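Glycoside hydrolase family protein (Novosphingobium sp. PP1Y, PDB 6Q2F) hydrolyses alpha-L-rhamnosidic bonds, probably releasing terminal L-rhamnose from natural glycosides. Local coordinates at residues 454-457 and 458-461; 474-477 and 478-482; 490-494 and 495-499; 69-72 and 73-77; 48-51 and 52-55. One frame throughout, in Å; residues are numbered along the deposited sequence.

Contact 1: residues 454-457 and 458-461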
loop_
_atom_site.group_PDB
_atom_site.type_symbol
_atom_site.label_atom_id
_atom_site.label_comp_id
_atom_site.label_asym_id
_atom_site.label_seq_id
_atom_site.Cartn_x
_atom_site.Cartn_y
_atom_site.Cartn_z
ATOM N N PRO A 454 2.232 -16.063 7.598
ATOM C CA PRO A 454 2.076 -17.519 7.596
ATOM C C PRO A 454 3.111 -18.175 8.504
ATOM O O PRO A 454 4.311 -18.214 8.205
ATOM C CB PRO A 454 2.316 -17.887 6.132
ATOM C CG PRO A 454 3.258 -16.738 5.590
ATOM C CD PRO A 454 3.296 -15.655 6.657
ATOM N N ALA A 455 2.634 -18.654 9.641
ATOM C CA ALA A 455 3.423 -19.261 10.693
ATOM C C ALA A 455 2.959 -20.693 10.908
ATOM O O ALA A 455 1.841 -21.059 10.521
ATOM C CB ALA A 455 3.273 -18.478 12.004
ATOM N N PRO A 456 3.786 -21.528 11.518
ATOM C CA PRO A 456 3.327 -22.861 11.911
ATOM C C PRO A 456 2.260 -22.750 12.984
ATOM O O PRO A 456 2.151 -21.707 13.651
ATOM C CB PRO A 456 4.600 -23.529 12.451
ATOM C CG PRO A 456 5.479 -22.409 12.830
ATOM C CD PRO A 456 5.202 -21.310 11.855
ATOM N N PRO A 457 1.440 -23.791 13.161
ATOM C CA PRO A 457 0.359 -23.717 14.158
ATOM C C PRO A 457 0.806 -23.268 15.537
ATOM O O PRO A 457 0.107 -22.463 16.163
ATOM C CB PRO A 457 -0.179 -25.151 14.174
ATOM C CG PRO A 457 0.094 -25.648 12.774
ATOM C CD PRO A 457 1.407 -25.056 12.398
ATOM N N GLU A 458 1.943 -23.733 15.993
ATOM C CA GLU A 458 2.441 -23.379 17.305
ATOM C C GLU A 458 2.740 -21.903 17.479
ATOM O O GLU A 458 2.821 -21.426 18.559
ATOM C CB GLU A 458 3.687 -24.178 17.642
ATOM C CG GLU A 458 3.697 -25.564 17.059
ATOM C CD GLU A 458 4.152 -25.591 15.624
ATOM O OE1 GLU A 458 5.364 -25.503 15.363
ATOM O OE2 GLU A 458 3.285 -25.707 14.766
ATOM N N ALA A 459 2.950 -21.210 16.390
ATOM C CA ALA A 459 3.292 -19.794 16.388
ATOM C C ALA A 459 2.179 -18.968 15.768
ATOM O O ALA A 459 2.410 -17.834 15.334
ATOM C CB ALA A 459 4.606 -19.567 15.634
ATOM N N THR A 460 0.993 -19.555 15.673
ATOM C CA THR A 460 -0.185 -18.949 15.074
ATOM C C THR A 460 -1.206 -18.720 16.173
ATOM O O THR A 460 -1.469 -19.629 16.966
ATOM C CB THR A 460 -0.784 -19.864 13.997
ATOM O OG1 THR A 460 0.092 -19.913 12.872
ATOM C CG2 THR A 460 -2.132 -19.347 13.542
ATOM N N GLY A 461 -1.770 -17.522 16.223
ATOM C CA GLY A 461 -2.803 -17.234 17.200
ATOM C C GLY A 461 -3.425 -15.886 16.907
ATOM O O GLY A 461 -3.128 -15.247 15.899
HETATM O O HOH W 1 -0.133 -18.454 10.429
#

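Contact 2: residues 474-477 and 478-482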
loop_
_atom_site.group_PDB
_atom_site.type_symbol
_atom_site.label_atom_id
_atom_site.label_comp_id
_atom_site.label_asym_id
_atom_site.label_seq_id
_atom_site.Cartn_x
_atom_site.Cartn_y
_atom_site.Cartn_z
ATOM N N GLU A 474 1.405 -5.453 25.429
ATOM C CA GLU A 474 1.695 -6.774 25.974
ATOM C C GLU A 474 2.067 -7.736 24.859
ATOM O O GLU A 474 3.030 -8.494 24.978
ATOM C CB GLU A 474 0.495 -7.321 26.757
ATOM C CG GLU A 474 0.163 -6.583 28.047
ATOM C CD GLU A 474 -1.078 -7.165 28.743
ATOM O OE1 GLU A 474 -1.491 -8.284 28.375
ATOM O OE2 GLU A 474 -1.639 -6.502 29.644
ATOM N N TYR A 475 1.307 -7.719 23.764
ATOM C CA TYR A 475 1.673 -8.537 22.615
ATOM C C TYR A 475 3.121 -8.279 22.197
ATOM O O TYR A 475 3.920 -9.210 22.081
ATOM C CB TYR A 475 0.734 -8.279 21.430
ATOM C CG TYR A 475 1.339 -8.849 20.174
ATOM C CD1 TYR A 475 1.223 -10.203 19.884
ATOM C CD2 TYR A 475 2.086 -8.048 19.311
ATOM C CE1 TYR A 475 1.802 -10.735 18.769
ATOM C CE2 TYR A 475 2.692 -8.577 18.199
ATOM C CZ TYR A 475 2.533 -9.919 17.917
ATOM O OH TYR A 475 3.127 -10.440 16.802
ATOM N N LEU A 476 3.480 -7.009 21.994
ATOM C CA LEU A 476 4.766 -6.695 21.372
ATOM C C LEU A 476 5.924 -6.831 22.353
ATOM O O LEU A 476 7.021 -7.241 21.960
ATOM C CB LEU A 476 4.728 -5.281 20.749
ATOM C CG LEU A 476 5.841 -5.047 19.701
ATOM C CD1 LEU A 476 5.723 -6.025 18.525
ATOM C CD2 LEU A 476 5.938 -3.598 19.189
ATOM N N GLU A 477 5.716 -6.490 23.629
ATOM C CA GLU A 477 6.787 -6.700 24.598
ATOM C C GLU A 477 7.129 -8.177 24.701
ATOM O O GLU A 477 8.308 -8.547 24.744
ATOM C CB GLU A 477 6.411 -6.128 25.970
ATOM C CG GLU A 477 6.448 -4.581 25.968
ATOM C CD GLU A 477 6.096 -3.954 27.309
ATOM O OE1 GLU A 477 5.482 -4.636 28.161
ATOM O OE2 GLU A 477 6.440 -2.764 27.495
ATOM N N HIS A 478 6.113 -9.037 24.703
ATOM C CA HIS A 478 6.366 -10.470 24.725
ATOM C C HIS A 478 7.092 -10.896 23.459
ATOM O O HIS A 478 8.064 -11.657 23.513
ATOM C CB HIS A 478 5.053 -11.240 24.862
ATOM C CG HIS A 478 5.250 -12.714 25.014
ATOM N ND1 HIS A 478 5.320 -13.573 23.938
ATOM C CD2 HIS A 478 5.440 -13.472 26.117
ATOM C CE1 HIS A 478 5.527 -14.802 24.376
ATOM N NE2 HIS A 478 5.601 -14.769 25.694
ATOM N N TYR A 479 6.638 -10.398 22.305
ATOM C CA TYR A 479 7.231 -10.816 21.041
ATOM C C TYR A 479 8.697 -10.427 20.986
ATOM O O TYR A 479 9.558 -11.237 20.621
ATOM C CB TYR A 479 6.467 -10.177 19.891
ATOM C CG TYR A 479 7.015 -10.503 18.520
ATOM C CD1 TYR A 479 6.928 -11.786 18.001
ATOM C CD2 TYR A 479 7.583 -9.516 17.729
ATOM C CE1 TYR A 479 7.401 -12.079 16.723
ATOM C CE2 TYR A 479 8.065 -9.792 16.447
ATOM C CZ TYR A 479 7.972 -11.083 15.953
ATOM O OH TYR A 479 8.450 -11.360 14.697
ATOM N N ILE A 480 9.002 -9.184 21.363
ATOM C CA ILE A 480 10.386 -8.729 21.387
ATOM C C ILE A 480 11.206 -9.560 22.370
ATOM O O ILE A 480 12.361 -9.912 22.093
ATOM C CB ILE A 480 10.422 -7.226 21.704
ATOM C CG1 ILE A 480 9.876 -6.456 20.491
ATOM C CG2 ILE A 480 11.845 -6.769 22.064
ATOM C CD1 ILE A 480 9.751 -4.953 20.694
ATOM N N GLY A 481 10.605 -9.924 23.510
ATOM C CA GLY A 481 11.268 -10.834 24.441
ATOM C C GLY A 481 11.686 -12.152 23.807
ATOM O O GLY A 481 12.756 -12.680 24.111
HETATM N N MSE A 482 10.853 -12.710 22.941
HETATM C CA MSE A 482 11.212 -13.942 22.260
HETATM C C MSE A 482 12.463 -13.765 21.408
HETATM O O MSE A 482 13.314 -14.651 21.379
HETATM C CB MSE A 482 10.055 -14.429 21.375
HETATM C CG MSE A 482 8.854 -14.972 22.166
HETATM SE SE MSE A 482 7.233 -14.988 21.091
HETATM C CE MSE A 482 8.007 -15.545 19.372
#

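Contact 3: residues 490-494 and 495-499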
loop_
_atom_site.group_PDB
_atom_site.type_symbol
_atom_site.label_atom_id
_atom_site.label_comp_id
_atom_site.label_asym_id
_atom_site.label_seq_id
_atom_site.Cartn_x
_atom_site.Cartn_y
_atom_site.Cartn_z
ATOM N N ASP A 490 21.946 -8.667 23.645
ATOM C CA ASP A 490 22.929 -7.792 23.017
ATOM C C ASP A 490 22.705 -7.656 21.517
ATOM O O ASP A 490 23.333 -6.803 20.882
ATOM C CB ASP A 490 24.357 -8.301 23.295
ATOM C CG ASP A 490 24.562 -9.776 22.889
ATOM O OD1 ASP A 490 23.679 -10.614 23.184
ATOM O OD2 ASP A 490 25.610 -10.104 22.269
HETATM N N MSE A 491 21.827 -8.464 20.935
HETATM C CA MSE A 491 21.640 -8.448 19.490
HETATM C C MSE A 491 20.238 -7.978 19.119
HETATM O O MSE A 491 19.739 -8.290 18.048
HETATM C CB MSE A 491 21.900 -9.843 18.916
HETATM C CG MSE A 491 23.364 -10.253 18.883
HETATM SE SE MSE A 491 24.434 -9.166 17.583
HETATM C CE MSE A 491 25.644 -8.310 18.815
ATOM N N VAL A 492 19.596 -7.236 20.014
ATOM C CA VAL A 492 18.309 -6.622 19.735
ATOM C C VAL A 492 18.385 -5.176 20.215
ATOM O O VAL A 492 18.610 -4.919 21.406
ATOM C CB VAL A 492 17.141 -7.361 20.413
ATOM C CG1 VAL A 492 15.845 -6.656 20.092
ATOM C CG2 VAL A 492 17.080 -8.838 19.950
ATOM N N GLY A 493 18.203 -4.232 19.295
ATOM C CA GLY A 493 18.276 -2.825 19.666
ATOM C C GLY A 493 19.373 -2.116 18.900
ATOM O O GLY A 493 19.235 -1.903 17.695
ATOM N N LYS A 494 20.467 -1.771 19.580
ATOM C CA LYS A 494 21.549 -1.028 18.943
ATOM C C LYS A 494 22.432 -1.906 18.066
ATOM O O LYS A 494 23.175 -1.379 17.233
ATOM C CB LYS A 494 22.401 -0.340 20.004
ATOM C CG LYS A 494 21.603 0.709 20.777
ATOM C CD LYS A 494 22.493 1.550 21.673
ATOM C CE LYS A 494 21.984 2.981 21.723
ATOM N NZ LYS A 494 22.954 3.896 22.386
ATOM N N ARG A 495 22.353 -3.225 18.222
ATOM C CA ARG A 495 23.167 -4.153 17.459
ATOM C C ARG A 495 22.299 -5.334 17.059
ATOM O O ARG A 495 21.306 -5.643 17.724
ATOM C CB ARG A 495 24.381 -4.606 18.278
ATOM C CG ARG A 495 25.462 -3.509 18.425
ATOM C CD ARG A 495 26.592 -3.961 19.340
ATOM N NE ARG A 495 27.537 -4.855 18.670
ATOM C CZ ARG A 495 28.335 -5.720 19.299
ATOM N NH1 ARG A 495 28.298 -5.833 20.624
ATOM N NH2 ARG A 495 29.162 -6.490 18.599
ATOM N N GLY A 496 22.675 -5.991 15.963
ATOM C CA GLY A 496 21.951 -7.165 15.506
ATOM C C GLY A 496 20.623 -6.794 14.875
ATOM O O GLY A 496 20.590 -6.237 13.771
ATOM N N VAL A 497 19.520 -7.127 15.545
ATOM C CA VAL A 497 18.193 -6.714 15.086
ATOM C C VAL A 497 18.035 -5.223 15.392
ATOM O O VAL A 497 18.052 -4.811 16.553
ATOM C CB VAL A 497 17.088 -7.545 15.750
ATOM C CG1 VAL A 497 15.716 -7.147 15.214
ATOM C CG2 VAL A 497 17.320 -9.030 15.517
ATOM N N ARG A 498 17.934 -4.405 14.343
ATOM C CA ARG A 498 17.840 -2.963 14.516
ATOM C C ARG A 498 16.430 -2.450 14.342
ATOM O O ARG A 498 16.166 -1.292 14.680
ATOM C CB ARG A 498 18.731 -2.218 13.504
ATOM C CG ARG A 498 20.186 -2.711 13.473
ATOM C CD ARG A 498 20.815 -2.555 14.856
ATOM N NE ARG A 498 20.591 -1.220 15.386
ATOM C CZ ARG A 498 21.288 -0.144 15.030
ATOM N NH1 ARG A 498 22.255 -0.241 14.119
ATOM N NH2 ARG A 498 20.999 1.039 15.568
ATOM N N ALA A 499 15.532 -3.256 13.780
ATOM C CA ALA A 499 14.284 -2.665 13.348
ATOM C C ALA A 499 13.174 -3.684 13.345
ATOM O O ALA A 499 13.403 -4.896 13.235
ATOM C CB ALA A 499 14.419 -2.050 11.931
HETATM O O HOH W 2 22.061 -4.220 21.087
#

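Contact 4: residues 69-72 and 73-77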
loop_
_atom_site.group_PDB
_atom_site.type_symbol
_atom_site.label_atom_id
_atom_site.label_comp_id
_atom_site.label_asym_id
_atom_site.label_seq_id
_atom_site.Cartn_x
_atom_site.Cartn_y
_atom_site.Cartn_z
ATOM N N ASP A 69 25.227 -22.146 7.346
ATOM C CA ASP A 69 26.144 -22.040 6.225
ATOM C C ASP A 69 25.572 -21.148 5.139
ATOM O O ASP A 69 26.275 -20.290 4.599
ATOM C CB ASP A 69 26.454 -23.421 5.670
ATOM C CG ASP A 69 27.322 -23.352 4.429
ATOM O OD1 ASP A 69 28.503 -23.009 4.564
ATOM O OD2 ASP A 69 26.816 -23.633 3.332
ATOM N N GLY A 70 24.291 -21.321 4.829
ATOM C CA GLY A 70 23.663 -20.505 3.815
ATOM C C GLY A 70 23.457 -19.064 4.252
ATOM O O GLY A 70 23.541 -18.149 3.428
ATOM N N ILE A 71 23.179 -18.848 5.538
ATOM C CA ILE A 71 22.964 -17.501 6.051
ATOM C C ILE A 71 24.215 -16.655 5.845
ATOM O O ILE A 71 24.147 -15.496 5.411
ATOM C CB ILE A 71 22.567 -17.560 7.533
ATOM C CG1 ILE A 71 21.150 -18.130 7.687
ATOM C CG2 ILE A 71 22.680 -16.174 8.179
ATOM C CD1 ILE A 71 20.764 -18.441 9.138
ATOM N N ARG A 72 25.379 -17.227 6.159
ATOM C CA ARG A 72 26.630 -16.513 5.963
ATOM C C ARG A 72 26.858 -16.187 4.495
ATOM O O ARG A 72 27.223 -15.052 4.163
ATOM C CB ARG A 72 27.787 -17.334 6.520
ATOM C CG ARG A 72 29.168 -16.904 6.009
ATOM C CD ARG A 72 30.247 -17.444 6.968
ATOM N NE ARG A 72 30.241 -16.689 8.222
ATOM C CZ ARG A 72 30.801 -17.093 9.355
ATOM N NH1 ARG A 72 31.402 -18.275 9.432
ATOM N NH2 ARG A 72 30.750 -16.309 10.417
ATOM N N LYS A 73 26.663 -17.174 3.602
ATOM C CA LYS A 73 26.872 -16.925 2.179
ATOM C C LYS A 73 25.858 -15.921 1.634
ATOM O O LYS A 73 26.196 -15.103 0.771
ATOM C CB LYS A 73 26.815 -18.234 1.399
ATOM C CG LYS A 73 27.957 -19.192 1.730
ATOM C CD LYS A 73 27.608 -20.626 1.326
ATOM C CE LYS A 73 28.809 -21.549 1.462
ATOM N NZ LYS A 73 28.445 -22.958 1.069
ATOM N N ASP A 74 24.608 -15.978 2.110
ATOM C CA ASP A 74 23.644 -14.926 1.772
ATOM C C ASP A 74 24.168 -13.556 2.165
ATOM O O ASP A 74 24.165 -12.618 1.354
ATOM C CB ASP A 74 22.313 -15.162 2.476
ATOM C CG ASP A 74 21.496 -16.271 1.853
ATOM O OD1 ASP A 74 21.924 -16.846 0.832
ATOM O OD2 ASP A 74 20.402 -16.545 2.393
ATOM N N LEU A 75 24.587 -13.403 3.425
ATOM C CA LEU A 75 24.923 -12.063 3.893
ATOM C C LEU A 75 26.260 -11.603 3.324
ATOM O O LEU A 75 26.453 -10.403 3.101
ATOM C CB LEU A 75 24.914 -12.019 5.419
ATOM C CG LEU A 75 23.554 -11.692 6.056
ATOM C CD1 LEU A 75 22.482 -12.708 5.671
ATOM C CD2 LEU A 75 23.675 -11.579 7.571
ATOM N N GLU A 76 27.171 -12.535 3.045
ATOM C CA GLU A 76 28.400 -12.153 2.361
ATOM C C GLU A 76 28.118 -11.735 0.921
ATOM O O GLU A 76 28.776 -10.827 0.400
ATOM C CB GLU A 76 29.423 -13.296 2.397
ATOM C CG GLU A 76 30.029 -13.556 3.788
ATOM C CD GLU A 76 30.843 -14.832 3.825
ATOM O OE1 GLU A 76 31.728 -14.937 4.698
ATOM O OE2 GLU A 76 30.602 -15.713 2.983
ATOM N N TRP A 77 27.157 -12.391 0.252
ATOM C CA TRP A 77 26.761 -11.947 -1.084
ATOM C C TRP A 77 26.218 -10.519 -1.051
ATOM O O TRP A 77 26.572 -9.686 -1.889
ATOM C CB TRP A 77 25.725 -12.894 -1.689
ATOM C CG TRP A 77 25.143 -12.326 -2.959
ATOM C CD1 TRP A 77 25.769 -12.211 -4.165
ATOM C CD2 TRP A 77 23.838 -11.751 -3.134
ATOM N NE1 TRP A 77 24.933 -11.609 -5.085
ATOM C CE2 TRP A 77 23.741 -11.322 -4.475
ATOM C CE3 TRP A 77 22.751 -11.560 -2.295
ATOM C CZ2 TRP A 77 22.590 -10.720 -4.990
ATOM C CZ3 TRP A 77 21.604 -10.959 -2.806
ATOM C CH2 TRP A 77 21.531 -10.549 -4.138
#

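Contact 5: residues 48-51 and 52-55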
loop_
_atom_site.group_PDB
_atom_site.type_symbol
_atom_site.label_atom_id
_atom_site.label_comp_id
_atom_site.label_asym_id
_atom_site.label_seq_id
_atom_site.Cartn_x
_atom_site.Cartn_y
_atom_site.Cartn_z
ATOM N N ASP A 48 30.557 6.704 -3.840
ATOM C CA ASP A 48 30.513 5.516 -2.971
ATOM C C ASP A 48 29.501 5.721 -1.850
ATOM O O ASP A 48 29.847 6.171 -0.752
ATOM C CB ASP A 48 31.885 5.196 -2.382
ATOM C CG ASP A 48 32.909 4.865 -3.451
ATOM O OD1 ASP A 48 32.872 3.731 -3.993
ATOM O OD2 ASP A 48 33.746 5.748 -3.753
ATOM N N PRO A 49 28.238 5.379 -2.096
ATOM C CA PRO A 49 27.181 5.758 -1.160
ATOM C C PRO A 49 27.391 5.149 0.200
ATOM O O PRO A 49 27.947 4.039 0.332
ATOM C CB PRO A 49 25.915 5.209 -1.836
ATOM C CG PRO A 49 26.240 5.269 -3.295
ATOM C CD PRO A 49 27.721 5.001 -3.421
ATOM N N PRO A 50 26.989 5.840 1.264
ATOM C CA PRO A 50 27.056 5.255 2.605
ATOM C C PRO A 50 25.946 4.232 2.812
ATOM O O PRO A 50 25.011 4.117 2.020
ATOM C CB PRO A 50 26.890 6.462 3.531
ATOM C CG PRO A 50 26.008 7.403 2.730
ATOM C CD PRO A 50 26.320 7.147 1.257
ATOM N N SER A 51 26.069 3.485 3.920
ATOM C CA SER A 51 25.092 2.446 4.265
ATOM C C SER A 51 23.664 2.975 4.260
ATOM O O SER A 51 22.743 2.304 3.784
ATOM C CB SER A 51 25.409 1.859 5.641
ATOM O OG SER A 51 26.809 1.734 5.805
ATOM N N SER A 52 23.462 4.177 4.786
ATOM C CA SER A 52 22.123 4.747 4.850
ATOM C C SER A 52 21.476 4.875 3.478
ATOM O O SER A 52 20.248 4.961 3.383
ATOM C CB SER A 52 22.190 6.128 5.514
ATOM O OG SER A 52 23.013 7.000 4.757
ATOM N N ALA A 53 22.271 4.942 2.415
ATOM C CA ALA A 53 21.710 5.070 1.079
ATOM C C ALA A 53 21.499 3.726 0.402
ATOM O O ALA A 53 20.836 3.669 -0.637
ATOM C CB ALA A 53 22.611 5.953 0.199
ATOM N N ARG A 54 22.016 2.660 0.967
ATOM C CA ARG A 54 22.010 1.400 0.243
ATOM C C ARG A 54 20.688 0.665 0.461
ATOM O O ARG A 54 20.138 0.693 1.562
ATOM C CB ARG A 54 23.192 0.554 0.691
ATOM C CG ARG A 54 24.496 1.216 0.303
ATOM C CD ARG A 54 25.751 0.461 0.725
ATOM N NE ARG A 54 26.886 1.107 0.059
ATOM C CZ ARG A 54 27.111 1.017 -1.255
ATOM N NH1 ARG A 54 26.285 0.297 -2.024
ATOM N NH2 ARG A 54 28.142 1.658 -1.798
ATOM N N PRO A 55 20.136 0.033 -0.571
ATOM C CA PRO A 55 18.810 -0.556 -0.429
ATOM C C PRO A 55 18.851 -1.785 0.461
ATOM O O PRO A 55 19.894 -2.417 0.669
ATOM C CB PRO A 55 18.429 -0.936 -1.862
ATOM C CG PRO A 55 19.736 -1.316 -2.469
ATOM C CD PRO A 55 20.723 -0.294 -1.884
#

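Contact 1: residues 454-457 and 458-461
The carbonyl oxygen of Pro456 is gripped twice, by the amide of Ala459 and by the hydroxyl of Thr460. Thr460 OG1 donates to Pro456 O at 2.8 Å, and Ala459 N reaches the same oxygen at 2.9 Å. The two donors approach from opposite faces of the carbonyl plane, each well out of it. One residue further on, Thr460 N bonds to Pro457 O at 3.1 Å, so two overlapping type I turns wind residues 456-460 into a short 3-10 coil.

The hydroxyl of Thr460 can close this turn because it is anti to the carbonyl carbon (chi1 -70°), which turns OG1 back toward the Pro456 carbonyl. It also accepts a bond from a water, which in turn accepts from Ala455 N at 2.9 Å. The water thus ties the extended entry of the loop to its turn. Across the turn, Ala455 CB lies 4.0 Å from Ala459 CB, and the ring of Pro456 brushes the same methyl.

On the outer side Glu458 folds back, its chain bent at chi2 (82°), and lays its carboxylate against the two prolines. Glu458 OE2 comes to 3.4 Å from Pro456 CB. It also sits beside Pro457 N, which carries no hydrogen to offer.

Asn452 braces the far end through Ala459 O and the backbone of Gly461, while a cis peptide precedes Pro454. The loop runs from strand 436-447 to helix 469-487, and it rests on Leu93, Tyr105, Pro134 and Trp136, in loops that follow barrel strands 85-91 and 127-131.

Contact 2: residues 474-477 and 478-482
Tyr475 and Tyr479, one turn apart on helix 469-487 of the (beta/alpha)8 barrel, stand on the same flank of that helix. Tyr475 OH lies 4.2 Å above one face of the Tyr479 ring, displaced toward its rim. Both side chains leave the helix with CG anti to the backbone N (chi1 165° for Tyr475 and 178° for Tyr479), which sends the phenols out in similar directions. Their hydroxyls are satisfied by backbone carbonyls, Tyr475 OH by Ala132 O and Tyr479 OH by Ala131 O.

The second cluster is apolar. Leu476 meets two neighbours: its CD1 branch lies 4.0 Å from Tyr479 CD2, and its branch-point CG the same distance from Ile480 CD1. Ile480 also tucks CG1 against Leu476 O at 3.3 Å.

Beneath these side chains the helix is regular. The amide of Ile480 gives a nearly straight bond to Leu476 O at 2.8 Å, and Gly481 N binds Glu477 O at 2.9 Å. Tyr475 O takes Tyr479 N and, in addition, the indole NH of Trp143, whose ring meets that of Tyr475 with the planes nearly parallel. At the surface, Glu477 turns its carboxylate to Arg473.

The helix therefore has two clothed flanks: its tyrosines lean on the end of strand 127-131 and the segment after it, while Leu476 and Ile480 pack on Val569 and Val572 of helix 543-575.

Contact 3: residues 490-494 and 495-499
Bent torsions fold two long side chains over this tight loop: Met491, modelled as selenomethionine, turns at chi2 (-68°) to set CE above the guanidinium of Arg495, and Arg498 curls through chi2 (-59°) and chi3 (-50°) back to the carbonyls of Gly493 and Lys494. The loop leads into strand 497-502 of the (beta/alpha)8 barrel. Its backbone is pinned at a single bridge between Val492 and Val497. Val497 N bonds to Met491 O at 2.8 Å and Val497 O accepts from Gly493 N at the same length, so both bonds straddle Val492 in the parallel pattern, unlike a hairpin. Gly493 and Gly496 take positive phi, where glycine is favoured, as the chain loops round alongside itself in the same direction.

Met491 CE rides 3.8 Å above the centre of the Arg495 guanidinium, and its SE touches Gly496 CA. That guanidinium is held by a salt bridge to Asp122 of helix 108-124. Arg498 uses its NE on an in-plane lone pair of Gly493 O, at 2.8 Å. Lys494 O lies over one face of the same guanidinium, 3.2 Å from CZ, with no N-H aimed at it. One carbonyl at its edge and one over its face probably ease its charge beside Lys579.

Val497 packs on Phe114, Leu128 and Ile130. A water joins the two sides, donating to Asp490 O at 2.9 Å and weakly accepting from Arg495 N at 3.0 Å.

Contact 4: residues 69-72 and 73-77
Asp69 and Lys73 form an i to i+4 salt bridge on helix 68-81, with Lys73 NZ on the syn lone pair of Asp69 OD2 at 2.9 Å. The lysine runs extended from CG, while Asp69 has CG anti to the backbone N (chi1 176°), which leans the carboxylate toward the next turn. Lys73 NZ is shared with Asp686, so two carboxylates hold the one ammonium.

Arg72 and Glu76 look like a second pair but are not bonded. The guanidinium and carboxylate planes lie 23° apart, and the nearest charged atoms, Arg72 NE and Glu76 OE1, are 4.2 Å apart with no N-H pointing at the oxygen. What touches is the arginine's methylene: Arg72 CG lies 3.4 Å from Glu76 CD. The guanidinium itself goes to Glu120.

Among polar contacts, buried Asp74 has several partners. Its OD2 accepts from His682, Trp59 and the amide of Val683, and OD1 forms a salt bridge with Arg703, which together probably stabilise the carboxylate as an anion. Its amide donates to Gly70 O at 2.8 Å, and Glu76 N to Arg72 O at an equal length. Lys73 N to Asp69 O is longer, at 3.3 Å.

The apolar part is small: Ile71 CG2 and Leu75 CD1 meet at 4.3 Å. Ile71 packs on Trp59 and Trp61 of strand 56-62 and Leu75 on Trp59, while Leu75 and Arg72 lean on helix 108-124; the helix is the crossover of the beta-alpha-beta unit between strands 56-62 and 85-91.

Contact 5: residues 48-51 and 52-55
Pro49 O lies off the NE and NH2 side of the Arg54 guanidinium, tilted out of its plane, and takes two weak, bent bonds, from NE at 3.1 Å and NH2 at 3.2 Å. Pro49 CB sits 4.1 Å over one guanidinium face, toward its rim, and the two side chains cross at about a right angle. Arg54 can reach this far back because its chain is extended from CG to NE (chi2 179°). Its other nitrogen, NH1, is held by Gly82 O, which, with the two weak bonds, probably limits the rotation of the group.

Behind this lies the turn that aims the arginine. Ala53 N bonds to Pro50 O at 2.9 Å, and Arg54 N to Ser51 O at the same distance, the bonds of a brief 3-10 turn. Ala53 CB is 4.0 Å from Pro49 CB and equally far from Pro50 CD. Ser52 OG lies 3.6 Å from Pro50 CG.

A further layer secures the backbone: Ser52 O accepts from Arg674 and Gln726, and Ser51 O from Arg56. The loop joins helix 42-47 to barrel strand 56-62, with Pro49, Ala53 and Pro55 laid along helix 712-726.

How the contacts relate
All five contacts belong to the (beta/alpha)8 barrel or the segments joined to it, and none touches another. Contacts 2 and 3 come closest, about 4 Å between nearest atoms and 15 Å between centres: helix 469-487 is followed by the loop of 490-499, which opens strand 497-502. That strand leads to Asp503 and Ser504, sodium ligands with Glu583, Glu586 and Glu644. Contact 1, centred about 15 Å from the centre of contact 2, lies beside loops that follow strands 85-91 and 127-131, on the same end of the barrel as the sodium. Contacts 4 and 5, their centres about 20 Å apart, flank strand 56-62 in sequence, contact 5 preceding it.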